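Local atomic coordinates of ornithine cyclodeaminase (Methanococcus maripaludis S2, PDB entry 3C2Q), a protein that catalyses the NAD+-dependent conversion of ornithine to proline with release of ammonia. Residues 115-120 with 335-340; 121-126 with 274-279; 147-152 with 324-329. All coordinates share one frame; numbering follows the deposited sequence.

Contact 1 of 3, residues 115-120 with 335-340; sequences IIKRIA and LKELER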
ATOM      1  N   ILE B 115      -0.518 -18.380  11.603  1.00 19.36           N
ATOM      2  CA  ILE B 115      -0.976 -18.777  10.269  1.00 19.72           C
ATOM      3  C   ILE B 115       0.064 -19.620   9.520  1.00 19.17           C
ATOM      4  O   ILE B 115      -0.281 -20.571   8.766  1.00 19.48           O
ATOM      5  CB  ILE B 115      -1.530 -17.584   9.449  1.00 21.33           C
ATOM      6  CG1 ILE B 115      -2.557 -18.097   8.413  1.00 23.77           C
ATOM      7  CG2 ILE B 115      -0.431 -16.870   8.693  1.00 21.97           C
ATOM      8  CD1 ILE B 115      -3.827 -18.738   9.005  1.00 29.60           C
ATOM      9  N   ILE B 116       1.337 -19.330   9.761  1.00 17.93           N
ATOM     10  CA  ILE B 116       2.409 -20.166   9.181  1.00 18.77           C
ATOM     11  C   ILE B 116       2.313 -21.611   9.712  1.00 19.84           C
ATOM     12  O   ILE B 116       2.434 -22.576   8.956  1.00 19.24           O
ATOM     13  CB  ILE B 116       3.805 -19.573   9.456  1.00 18.65           C
ATOM     14  CG1 ILE B 116       3.990 -18.278   8.616  1.00 17.93           C
ATOM     15  CG2 ILE B 116       4.924 -20.556   9.088  1.00 18.71           C
ATOM     16  CD1 ILE B 116       5.161 -17.441   9.065  1.00 20.60           C
ATOM     17  N   LYS B 117       2.105 -21.743  11.017  1.00 20.03           N
ATOM     18  CA  LYS B 117       1.927 -23.076  11.637  1.00 22.89           C
ATOM     19  C   LYS B 117       0.754 -23.835  11.012  1.00 22.37           C
ATOM     20  O   LYS B 117       0.900 -25.003  10.597  1.00 22.84           O
ATOM     21  CB  LYS B 117       1.744 -22.898  13.154  1.00 22.41           C
ATOM     22  CG  LYS B 117       1.482 -24.193  13.926  1.00 27.39           C
ATOM     23  CD  LYS B 117       1.564 -23.977  15.428  1.00 26.76           C
ATOM     24  CE  LYS B 117       1.027 -25.258  16.129  1.00 35.69           C
ATOM     25  NZ  LYS B 117       1.737 -25.510  17.406  1.00 39.41           N
ATOM     26  N   ARG B 118      -0.393 -23.160  10.914  1.00 22.22           N
ATOM     27  CA  ARG B 118      -1.602 -23.724  10.298  1.00 23.06           C
ATOM     28  C   ARG B 118      -1.435 -24.142   8.838  1.00 22.55           C
ATOM     29  O   ARG B 118      -1.919 -25.221   8.436  1.00 21.16           O
ATOM     30  CB  ARG B 118      -2.747 -22.739  10.377  1.00 22.86           C
ATOM     31  CG  ARG B 118      -3.752 -23.048  11.444  1.00 32.97           C
ATOM     32  CD  ARG B 118      -3.735 -22.093  12.613  1.00 37.08           C
ATOM     33  NE  ARG B 118      -4.634 -20.937  12.503  1.00 41.55           N
ATOM     34  CZ  ARG B 118      -5.671 -20.789  11.668  1.00 43.90           C
ATOM     35  NH1 ARG B 118      -6.001 -21.734  10.813  1.00 44.18           N
ATOM     36  NH2 ARG B 118      -6.387 -19.659  11.697  1.00 41.86           N
ATOM     37  N   ILE B 119      -0.812 -23.278   8.028  1.00 21.49           N
ATOM     38  CA  ILE B 119      -0.515 -23.606   6.613  1.00 21.14           C
ATOM     39  C   ILE B 119       0.419 -24.804   6.510  1.00 22.10           C
ATOM     40  O   ILE B 119       0.205 -25.697   5.662  1.00 21.65           O
ATOM     41  CB  ILE B 119       0.089 -22.383   5.823  1.00 20.80           C
ATOM     42  CG1 ILE B 119      -0.974 -21.280   5.644  1.00 20.60           C
ATOM     43  CG2 ILE B 119       0.698 -22.816   4.492  1.00 18.57           C
ATOM     44  CD1 ILE B 119      -0.353 -19.899   5.383  1.00 19.46           C
ATOM     45  N   ALA B 120       1.445 -24.830   7.355  1.00 21.74           N
ATOM     46  CA  ALA B 120       2.406 -25.945   7.320  1.00 22.81           C
ATOM     47  C   ALA B 120       1.726 -27.296   7.701  1.00 23.16           C
ATOM     48  O   ALA B 120       1.982 -28.317   7.069  1.00 22.26           O
ATOM     49  CB  ALA B 120       3.581 -25.664   8.245  1.00 23.39           C
ATOM     50  N   LEU B 335       9.299 -23.174   5.625  1.00 20.71           N
ATOM     51  CA  LEU B 335      10.178 -24.336   5.490  1.00 21.57           C
ATOM     52  C   LEU B 335      10.623 -24.883   6.876  1.00 22.77           C
ATOM     53  O   LEU B 335      10.576 -26.102   7.119  1.00 22.37           O
ATOM     54  CB  LEU B 335      11.388 -23.991   4.626  1.00 21.53           C
ATOM     55  CG  LEU B 335      12.399 -25.155   4.446  1.00 22.22           C
ATOM     56  CD1 LEU B 335      11.739 -26.351   3.757  1.00 22.97           C
ATOM     57  CD2 LEU B 335      13.646 -24.694   3.719  1.00 21.52           C
ATOM     58  N   LYS B 336      11.055 -23.996   7.771  1.00 23.32           N
ATOM     59  CA  LYS B 336      11.465 -24.449   9.110  1.00 24.91           C
ATOM     60  C   LYS B 336      10.334 -25.205   9.801  1.00 25.34           C
ATOM     61  O   LYS B 336      10.575 -26.216  10.454  1.00 25.49           O
ATOM     62  CB  LYS B 336      11.938 -23.287   9.973  1.00 24.03           C
ATOM     63  CG  LYS B 336      13.209 -22.646   9.499  1.00 25.00           C
ATOM     64  CD  LYS B 336      13.643 -21.542  10.482  1.00 27.85           C
ATOM     65  CE  LYS B 336      14.514 -20.483   9.824  1.00 29.15           C
ATOM     66  NZ  LYS B 336      15.825 -21.027   9.366  1.00 31.25           N
ATOM     67  N   GLU B 337       9.092 -24.733   9.641  1.00 25.27           N
ATOM     68  CA  GLU B 337       7.953 -25.364  10.284  1.00 25.76           C
ATOM     69  C   GLU B 337       7.648 -26.748   9.660  1.00 26.35           C
ATOM     70  O   GLU B 337       7.333 -27.709  10.386  1.00 25.77           O
ATOM     71  CB  GLU B 337       6.738 -24.429  10.259  1.00 26.45           C
ATOM     72  CG  GLU B 337       5.487 -24.945  10.985  1.00 29.56           C
ATOM     73  CD  GLU B 337       5.673 -25.235  12.489  1.00 33.17           C
ATOM     74  OE1 GLU B 337       6.701 -24.851  13.083  1.00 32.06           O
ATOM     75  OE2 GLU B 337       4.768 -25.884  13.058  1.00 36.75           O
ATOM     76  N   LEU B 338       7.746 -26.846   8.329  1.00 25.97           N
ATOM     77  CA  LEU B 338       7.615 -28.121   7.609  1.00 26.29           C
ATOM     78  C   LEU B 338       8.709 -29.119   8.078  1.00 28.03           C
ATOM     79  O   LEU B 338       8.413 -30.282   8.343  1.00 28.09           O
ATOM     80  CB  LEU B 338       7.698 -27.897   6.088  1.00 25.94           C
ATOM     81  CG  LEU B 338       6.582 -27.083   5.402  1.00 23.29           C
ATOM     82  CD1 LEU B 338       6.951 -26.730   3.940  1.00 22.12           C
ATOM     83  CD2 LEU B 338       5.268 -27.831   5.489  1.00 21.11           C
ATOM     84  N   GLU B 339       9.951 -28.652   8.203  1.00 29.53           N
ATOM     85  CA  GLU B 339      11.046 -29.490   8.727  1.00 31.86           C
ATOM     86  C   GLU B 339      10.792 -29.953  10.172  1.00 32.92           C
ATOM     87  O   GLU B 339      11.058 -31.119  10.503  1.00 33.55           O
ATOM     88  CB  GLU B 339      12.394 -28.789   8.564  1.00 31.82           C
ATOM     89  CG  GLU B 339      12.759 -28.592   7.092  1.00 34.81           C
ATOM     90  CD  GLU B 339      13.977 -27.708   6.885  1.00 36.88           C
ATOM     91  OE1 GLU B 339      14.158 -26.745   7.661  1.00 40.69           O
ATOM     92  OE2 GLU B 339      14.730 -27.942   5.923  1.00 37.89           O
ATOM     93  N   ARG B 340      10.233 -29.074  11.002  1.00 33.68           N
ATOM     94  CA  ARG B 340       9.811 -29.429  12.375  1.00 35.64           C
ATOM     95  C   ARG B 340       8.782 -30.568  12.392  1.00 36.82           C
ATOM     96  O   ARG B 340       8.938 -31.542  13.150  1.00 36.08           O
ATOM     97  CB  ARG B 340       9.253 -28.203  13.120  1.00 35.44           C
ATOM     98  CG  ARG B 340       9.110 -28.377  14.644  1.00 36.66           C
ATOM     99  CD  ARG B 340       8.329 -27.220  15.317  1.00 37.36           C
ATOM    100  NE  ARG B 340       6.922 -27.187  14.898  1.00 42.12           N
ATOM    101  CZ  ARG B 340       5.960 -27.979  15.379  1.00 43.02           C
ATOM    102  NH1 ARG B 340       6.223 -28.876  16.323  1.00 44.69           N
ATOM    103  NH2 ARG B 340       4.725 -27.877  14.919  1.00 42.11           N
TER
HETATM  104  O   HOH W   1       2.430 -26.846  11.995  1.00 22.29           O
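Beside Lys117, Glu337 CD sits at the edge of the Arg340 guanidinium, in its plane, with the carboxylate tilted against it. Arg340 holds it side-on, NE bonding OE1 and NH2 bonding OE2, both on the syn side; the OE1 bond leaves the carboxylate plane by 34°. This salt bridge within helix 327-342 borders a helix-helix crossing in the Rossmann-fold domain, where segments 115-120 and 335-340 approach to 9.2 Å between axes at -52°. The small side chain of Ala120 lies at the centre, its CB 3.4 Å from Glu337 CG. Glu337 lays its methylene on that methyl because CG stands opposite the backbone N (chi1 -176°), and a bend at chi2 turns the carboxylate toward Arg340. Leu338 reaches over from the neighbouring position, CD2 lying 3.7 Å from Ala120 O. On the apolar flank Ile116 packs against Phe330 and Leu333, and against Val329 of the second subunit. Lys117 adds its aliphatic stem, CG being 3.8 Å from Glu337 OE2. Shortening Glu337 to an alanine is likely to leave the Arg340 guanidinium without its mate and a gap over the Ala120 methyl. One water joins the helices, donating to Lys117 O at 2.8 Å and to Glu337 OE2 at 2.7 Å.

Contact 2 of 3, residues 121-126 with 274-279; sequences KEMHEI and KKMVIM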
ATOM      1  N   LYS B 121       0.849 -27.272   8.702  1.00 24.44           N
ATOM      2  CA  LYS B 121       0.111 -28.485   9.094  1.00 26.54           C
ATOM      3  C   LYS B 121      -0.754 -28.993   7.927  1.00 27.07           C
ATOM      4  O   LYS B 121      -0.772 -30.204   7.623  1.00 25.50           O
ATOM      5  CB  LYS B 121      -0.779 -28.236  10.301  1.00 27.27           C
ATOM      6  CG  LYS B 121      -1.554 -29.510  10.755  1.00 31.26           C
ATOM      7  CD  LYS B 121      -0.637 -30.430  11.578  1.00 40.84           C
ATOM      8  CE  LYS B 121      -0.851 -31.929  11.270  1.00 45.50           C
ATOM      9  NZ  LYS B 121       0.395 -32.721  11.605  1.00 47.31           N
ATOM     10  N   GLU B 122      -1.482 -28.075   7.285  1.00 26.60           N
ATOM     11  CA  GLU B 122      -2.274 -28.452   6.132  1.00 27.67           C
ATOM     12  C   GLU B 122      -1.442 -28.983   4.956  1.00 26.83           C
ATOM     13  O   GLU B 122      -1.822 -29.989   4.335  1.00 26.06           O
ATOM     14  CB  GLU B 122      -3.202 -27.316   5.704  1.00 28.96           C
ATOM     15  CG  GLU B 122      -4.476 -27.850   5.089  1.00 37.02           C
ATOM     16  CD  GLU B 122      -5.509 -26.774   4.788  1.00 46.46           C
ATOM     17  OE1 GLU B 122      -5.382 -25.631   5.326  1.00 49.27           O
ATOM     18  OE2 GLU B 122      -6.454 -27.091   4.009  1.00 50.64           O
HETATM   19  N   MSE B 123      -0.312 -28.345   4.644  1.00 25.28           N
HETATM   20  CA  MSE B 123       0.549 -28.831   3.568  1.00 26.15           C
HETATM   21  C   MSE B 123       1.085 -30.253   3.891  1.00 25.99           C
HETATM   22  O   MSE B 123       1.210 -31.101   3.014  1.00 24.76           O
HETATM   23  CB  MSE B 123       1.739 -27.898   3.354  1.00 25.15           C
HETATM   24  CG  MSE B 123       1.359 -26.510   2.804  1.00 26.80           C
HETATM   25 SE   MSE B 123       2.978 -25.419   2.715  1.00 31.25          SE
HETATM   26  CE  MSE B 123       4.042 -26.355   1.381  1.00 24.29           C
ATOM     27  N   HIS B 124       1.411 -30.480   5.155  1.00 26.87           N
ATOM     28  CA  HIS B 124       1.912 -31.789   5.587  1.00 28.66           C
ATOM     29  C   HIS B 124       0.828 -32.858   5.407  1.00 29.18           C
ATOM     30  O   HIS B 124       1.081 -33.912   4.837  1.00 29.73           O
ATOM     31  CB  HIS B 124       2.399 -31.722   7.029  1.00 28.63           C
ATOM     32  CG  HIS B 124       3.045 -32.988   7.497  1.00 31.02           C
ATOM     33  ND1 HIS B 124       4.394 -33.233   7.353  1.00 30.90           N
ATOM     34  CD2 HIS B 124       2.522 -34.083   8.097  1.00 31.04           C
ATOM     35  CE1 HIS B 124       4.677 -34.419   7.855  1.00 33.98           C
ATOM     36  NE2 HIS B 124       3.559 -34.954   8.316  1.00 34.55           N
ATOM     37  N   GLU B 125      -0.384 -32.554   5.854  1.00 29.65           N
ATOM     38  CA  GLU B 125      -1.522 -33.450   5.680  1.00 31.24           C
ATOM     39  C   GLU B 125      -1.793 -33.731   4.206  1.00 30.08           C
ATOM     40  O   GLU B 125      -2.013 -34.886   3.811  1.00 29.30           O
ATOM     41  CB  GLU B 125      -2.773 -32.835   6.305  1.00 31.07           C
ATOM     42  CG  GLU B 125      -2.742 -32.768   7.808  1.00 33.89           C
ATOM     43  CD  GLU B 125      -3.929 -31.983   8.380  1.00 36.42           C
ATOM     44  OE1 GLU B 125      -4.552 -31.162   7.652  1.00 43.44           O
ATOM     45  OE2 GLU B 125      -4.232 -32.167   9.579  1.00 44.92           O
ATOM     46  N   ILE B 126      -1.788 -32.677   3.388  1.00 28.17           N
ATOM     47  CA  ILE B 126      -2.034 -32.819   1.962  1.00 26.90           C
ATOM     48  C   ILE B 126      -0.938 -33.643   1.259  1.00 27.18           C
ATOM     49  O   ILE B 126      -1.251 -34.492   0.407  1.00 27.95           O
ATOM     50  CB  ILE B 126      -2.286 -31.421   1.273  1.00 26.42           C
ATOM     51  CG1 ILE B 126      -3.664 -30.872   1.667  1.00 26.35           C
ATOM     52  CG2 ILE B 126      -2.115 -31.512  -0.249  1.00 24.76           C
ATOM     53  CD1 ILE B 126      -3.846 -29.339   1.458  1.00 26.73           C
ATOM     54  N   LYS B 274      -6.078 -30.006  -7.930  1.00 26.93           N
ATOM     55  CA  LYS B 274      -5.252 -29.850  -6.733  1.00 24.85           C
ATOM     56  C   LYS B 274      -6.117 -29.728  -5.469  1.00 23.43           C
ATOM     57  O   LYS B 274      -7.279 -29.304  -5.527  1.00 22.21           O
ATOM     58  CB  LYS B 274      -4.349 -28.601  -6.891  1.00 24.41           C
ATOM     59  CG  LYS B 274      -3.407 -28.685  -8.087  1.00 22.49           C
ATOM     60  CD  LYS B 274      -2.357 -29.805  -7.856  1.00 22.24           C
ATOM     61  CE  LYS B 274      -1.446 -30.002  -9.084  1.00 22.48           C
ATOM     62  NZ  LYS B 274      -2.127 -30.819 -10.129  1.00 23.84           N
ATOM     63  N   LYS B 275      -5.553 -30.081  -4.326  1.00 22.62           N
ATOM     64  CA  LYS B 275      -6.220 -29.843  -3.033  1.00 23.81           C
ATOM     65  C   LYS B 275      -5.964 -28.429  -2.463  1.00 23.30           C
ATOM     66  O   LYS B 275      -6.761 -27.919  -1.686  1.00 22.46           O
ATOM     67  CB  LYS B 275      -5.766 -30.873  -2.001  1.00 24.11           C
ATOM     68  CG  LYS B 275      -6.263 -32.295  -2.294  1.00 30.71           C
ATOM     69  CD  LYS B 275      -7.738 -32.434  -2.009  1.00 38.51           C
ATOM     70  CE  LYS B 275      -7.953 -33.026  -0.612  1.00 44.54           C
ATOM     71  NZ  LYS B 275      -8.092 -34.539  -0.636  1.00 46.16           N
HETATM   72  N   MSE B 276      -4.850 -27.826  -2.851  1.00 23.56           N
HETATM   73  CA  MSE B 276      -4.464 -26.497  -2.345  1.00 25.66           C
HETATM   74  C   MSE B 276      -3.645 -25.744  -3.378  1.00 22.17           C
HETATM   75  O   MSE B 276      -2.821 -26.334  -4.087  1.00 21.49           O
HETATM   76  CB  MSE B 276      -3.654 -26.620  -1.052  1.00 24.38           C
HETATM   77  CG  MSE B 276      -3.174 -25.271  -0.445  1.00 27.68           C
HETATM   78 SE   MSE B 276      -2.199 -25.671   1.250  1.00 40.25          SE
HETATM   79  CE  MSE B 276      -2.915 -24.321   2.444  1.00 33.30           C
ATOM     80  N   VAL B 277      -3.855 -24.429  -3.446  1.00 20.17           N
ATOM     81  CA  VAL B 277      -3.053 -23.588  -4.324  1.00 19.44           C
ATOM     82  C   VAL B 277      -2.501 -22.458  -3.464  1.00 18.86           C
ATOM     83  O   VAL B 277      -3.259 -21.812  -2.745  1.00 18.61           O
ATOM     84  CB  VAL B 277      -3.857 -23.001  -5.474  1.00 19.34           C
ATOM     85  CG1 VAL B 277      -2.956 -21.992  -6.276  1.00 17.74           C
ATOM     86  CG2 VAL B 277      -4.381 -24.133  -6.400  1.00 19.58           C
ATOM     87  N   ILE B 278      -1.186 -22.299  -3.457  1.00 18.95           N
ATOM     88  CA  ILE B 278      -0.551 -21.222  -2.704  1.00 18.85           C
ATOM     89  C   ILE B 278       0.030 -20.217  -3.699  1.00 19.24           C
ATOM     90  O   ILE B 278       0.862 -20.576  -4.538  1.00 18.39           O
ATOM     91  CB  ILE B 278       0.573 -21.714  -1.779  1.00 19.75           C
ATOM     92  CG1 ILE B 278       0.036 -22.754  -0.795  1.00 20.03           C
ATOM     93  CG2 ILE B 278       1.176 -20.497  -1.014  1.00 18.57           C
ATOM     94  CD1 ILE B 278       1.075 -23.396   0.117  1.00 21.33           C
HETATM   95  N   MSE B 279      -0.425 -18.972  -3.612  1.00 18.49           N
HETATM   96  CA  MSE B 279      -0.036 -17.936  -4.565  1.00 20.46           C
HETATM   97  C   MSE B 279       0.958 -17.040  -3.860  1.00 18.80           C
HETATM   98  O   MSE B 279       0.652 -16.565  -2.760  1.00 16.65           O
HETATM   99  CB  MSE B 279      -1.254 -17.101  -4.962  1.00 20.07           C
HETATM  100  CG  MSE B 279      -2.323 -17.921  -5.665  1.00 23.27           C
HETATM  101 SE   MSE B 279      -4.060 -17.032  -5.396  1.00 31.64          SE
HETATM  102  CE  MSE B 279      -5.038 -18.276  -6.607  1.00 26.19           C
TER
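Helix segment 121-126 runs across strand 276-279 at 137° between their N-to-C directions, with 10.8 Å between the axes and the closest CA pair at Ile126 and Lys275. Met276 and Ile126 carry most of the contact; Met276 and Met123 are both present as selenomethionine. Met276 CG is anti to the backbone N (chi1 179°) and chi2 is also extended, which carries SE straight out to the helix, where it sits 4.0 Å from both Met123 CG and Ile126 CD1. Ile126 crosses this chain at about a right angle, its CD1 3.7 Å from Met276 CB, while its other branch, CG2, rests more loosely on Lys275 CB. Farther along the strand, Met123 lies across Ile278, with SE 3.8 Å from Ile278 CD1. A bend at chi3 brings Met276 CE to 4.0 Å from Glu122 OE1, an apolar neighbour to a carboxylate oxygen that forms a salt bridge with Lys298, at the start of the adjoining strand 298-303. Met123 also meets Leu334 and Leu338, and both Met123 and Ile126 touch Ile138. The arrangement is the helix-on-sheet packing of a Rossmann fold, this part of helix 112-133 lying over the central strands 138-142 and 276-280.

Contact 3 of 3, residues 147-152 with 324-329; sequences IHTGGG and VTDVGV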
ATOM      1  N   ILE B 147      12.286 -14.792  -5.607  1.00 16.27           N
ATOM      2  CA  ILE B 147      13.743 -14.875  -5.774  1.00 16.78           C
ATOM      3  C   ILE B 147      14.426 -13.625  -5.230  1.00 16.83           C
ATOM      4  O   ILE B 147      15.404 -13.709  -4.453  1.00 16.32           O
ATOM      5  CB  ILE B 147      14.185 -15.104  -7.275  1.00 16.40           C
ATOM      6  CG1 ILE B 147      13.351 -16.201  -7.942  1.00 18.50           C
ATOM      7  CG2 ILE B 147      15.692 -15.458  -7.335  1.00 18.86           C
ATOM      8  CD1 ILE B 147      13.301 -17.571  -7.148  1.00 19.45           C
ATOM      9  N   HIS B 148      13.894 -12.458  -5.604  1.00 17.21           N
ATOM     10  CA  HIS B 148      14.494 -11.201  -5.155  1.00 16.67           C
ATOM     11  C   HIS B 148      14.580 -11.084  -3.657  1.00 16.81           C
ATOM     12  O   HIS B 148      15.522 -10.480  -3.158  1.00 16.43           O
ATOM     13  CB  HIS B 148      13.718  -9.967  -5.675  1.00 15.82           C
ATOM     14  CG  HIS B 148      13.493  -9.971  -7.149  1.00 17.36           C
ATOM     15  ND1 HIS B 148      14.374 -10.550  -8.049  1.00 17.06           N
ATOM     16  CD2 HIS B 148      12.461  -9.487  -7.882  1.00 16.15           C
ATOM     17  CE1 HIS B 148      13.896 -10.414  -9.272  1.00 18.82           C
ATOM     18  NE2 HIS B 148      12.743  -9.757  -9.202  1.00 19.19           N
ATOM     19  N   THR B 149      13.604 -11.645  -2.946  1.00 16.52           N
ATOM     20  CA  THR B 149      13.550 -11.525  -1.468  1.00 16.80           C
ATOM     21  C   THR B 149      14.266 -12.658  -0.719  1.00 16.89           C
ATOM     22  O   THR B 149      14.227 -12.706   0.516  1.00 17.55           O
ATOM     23  CB  THR B 149      12.085 -11.474  -0.965  1.00 16.04           C
ATOM     24  OG1 THR B 149      11.424 -12.684  -1.324  1.00 16.06           O
ATOM     25  CG2 THR B 149      11.346 -10.309  -1.548  1.00 16.49           C
ATOM     26  N   GLY B 150      14.926 -13.552  -1.455  1.00 17.28           N
ATOM     27  CA  GLY B 150      15.723 -14.629  -0.824  1.00 17.83           C
ATOM     28  C   GLY B 150      14.899 -15.835  -0.440  1.00 17.42           C
ATOM     29  O   GLY B 150      15.371 -16.682   0.323  1.00 19.15           O
ATOM     30  N   GLY B 151      13.679 -15.932  -0.989  1.00 15.61           N
ATOM     31  CA  GLY B 151      12.805 -17.062  -0.739  1.00 15.67           C
ATOM     32  C   GLY B 151      13.030 -18.260  -1.662  1.00 16.03           C
ATOM     33  O   GLY B 151      12.428 -19.286  -1.463  1.00 17.22           O
ATOM     34  N   GLY B 152      13.874 -18.117  -2.676  1.00 16.44           N
ATOM     35  CA  GLY B 152      14.043 -19.182  -3.692  1.00 17.36           C
ATOM     36  C   GLY B 152      14.513 -20.504  -3.117  1.00 17.27           C
ATOM     37  O   GLY B 152      13.913 -21.557  -3.397  1.00 16.60           O
ATOM     38  N   VAL B 324      -0.904 -11.141   4.355  1.00 14.36           N
ATOM     39  CA  VAL B 324      -0.190  -9.909   3.923  1.00 13.60           C
ATOM     40  C   VAL B 324       1.151  -9.887   4.691  1.00 14.74           C
ATOM     41  O   VAL B 324       1.216  -9.571   5.893  1.00 13.75           O
ATOM     42  CB  VAL B 324      -1.016  -8.663   4.107  1.00 13.87           C
ATOM     43  CG1 VAL B 324      -0.271  -7.369   3.587  1.00 13.87           C
ATOM     44  CG2 VAL B 324      -2.407  -8.821   3.358  1.00 14.70           C
ATOM     45  N   THR B 325       2.217 -10.265   3.984  1.00 13.41           N
ATOM     46  CA  THR B 325       3.491 -10.446   4.671  1.00 14.69           C
ATOM     47  C   THR B 325       4.620 -10.416   3.655  1.00 14.92           C
ATOM     48  O   THR B 325       4.383 -10.329   2.451  1.00 15.64           O
ATOM     49  CB  THR B 325       3.519 -11.783   5.475  1.00 14.52           C
ATOM     50  OG1 THR B 325       4.691 -11.838   6.301  1.00 14.59           O
ATOM     51  CG2 THR B 325       3.546 -12.973   4.539  1.00 13.36           C
ATOM     52  N   ASP B 326       5.855 -10.508   4.142  1.00 15.99           N
ATOM     53  CA  ASP B 326       7.036 -10.525   3.286  1.00 16.33           C
ATOM     54  C   ASP B 326       7.194 -11.968   2.808  1.00 16.76           C
ATOM     55  O   ASP B 326       7.393 -12.870   3.613  1.00 14.94           O
ATOM     56  CB  ASP B 326       8.224 -10.060   4.123  1.00 17.81           C
ATOM     57  CG  ASP B 326       9.518  -9.981   3.334  1.00 19.60           C
ATOM     58  OD1 ASP B 326       9.810 -10.870   2.512  1.00 22.12           O
ATOM     59  OD2 ASP B 326      10.285  -9.049   3.586  1.00 18.92           O
ATOM     60  N   VAL B 327       7.122 -12.191   1.490  1.00 16.19           N
ATOM     61  CA  VAL B 327       7.137 -13.544   0.970  1.00 17.88           C
ATOM     62  C   VAL B 327       8.465 -14.272   1.253  1.00 18.60           C
ATOM     63  O   VAL B 327       8.454 -15.478   1.513  1.00 18.17           O
ATOM     64  CB  VAL B 327       6.786 -13.598  -0.568  1.00 17.70           C
ATOM     65  CG1 VAL B 327       7.931 -13.055  -1.439  1.00 19.93           C
ATOM     66  CG2 VAL B 327       6.454 -15.028  -0.996  1.00 20.26           C
ATOM     67  N   GLY B 328       9.582 -13.543   1.188  1.00 17.81           N
ATOM     68  CA  GLY B 328      10.895 -14.145   1.378  1.00 19.13           C
ATOM     69  C   GLY B 328      11.093 -14.645   2.811  1.00 19.08           C
ATOM     70  O   GLY B 328      11.571 -15.747   3.006  1.00 20.17           O
ATOM     71  N   VAL B 329      10.678 -13.858   3.800  1.00 17.16           N
ATOM     72  CA  VAL B 329      10.732 -14.291   5.197  1.00 16.74           C
ATOM     73  C   VAL B 329       9.702 -15.385   5.470  1.00 17.19           C
ATOM     74  O   VAL B 329      10.004 -16.388   6.110  1.00 17.49           O
ATOM     75  CB  VAL B 329      10.561 -13.107   6.171  1.00 17.07           C
ATOM     76  CG1 VAL B 329      10.847 -13.571   7.629  1.00 14.95           C
ATOM     77  CG2 VAL B 329      11.531 -11.958   5.774  1.00 15.40           C
TER
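Thr149 and Gly328 form the tight part of this contact, the loop after helix 145-148 meeting the first turn of helix 327-342. Thr149 OG1 lies 3.1 Å from Gly328 CA, placed there by the crowded position between its backbone N and carbonyl carbon (chi1 61°), and 3.5 Å from Val327 CG1. Its polar partner is Ala145 O, one turn back; Gly328 N is near, but the angle is too poor for a bond. A beta carbon on Gly328 would run into Thr149 O; the absence of side chains at both glycines is what allows the CA atoms of Gly151 and Gly328 to lie 4.1 Å apart. Gly150, with phi 84°, ends helix 145-148 in a Schellman motif. The looser side is at Asp326, whose OD1 stays 4.2 Å from Thr149 CB, though all five touching residues are buried. Asp326 is the N-cap of helix 327-342, its OD1 accepting weak bonds from Gly328 N and Val329 N, while OD2 pairs with Thr325 and Lys112 of the second subunit. Val327 borders a bound imidazole, probably from crystallisation. Asp326 and Val327 probably contribute to the NAD+ site, as in relatives, consistent with a cofactor site at the C-terminal ends of the strands of a Rossmann fold.

The three contacts are tied together by two long helices: contact 1 shares helix 112-133 with contact 2 and helix 327-342 with contact 3. Contacts 1 and 2, with centres 11 Å apart, adjoin through their apolar parts, Leu338 CD1 lying 3.9 Å from Met123 CE. Contact 3 stands farther off, its centre about 15 Å from that of contact 1 and about 19 Å from that of contact 2. It holds the probable NAD+-binding residues Asp326 and Val327; the side chains of Ile116 in contact 1 and Asp326 are about 9 Å apart, and those of Ile278 in contact 2 and Val327 about 8 Å. Contacts 1 and 3 also meet the second subunit, whereas contact 2 touches no other chain.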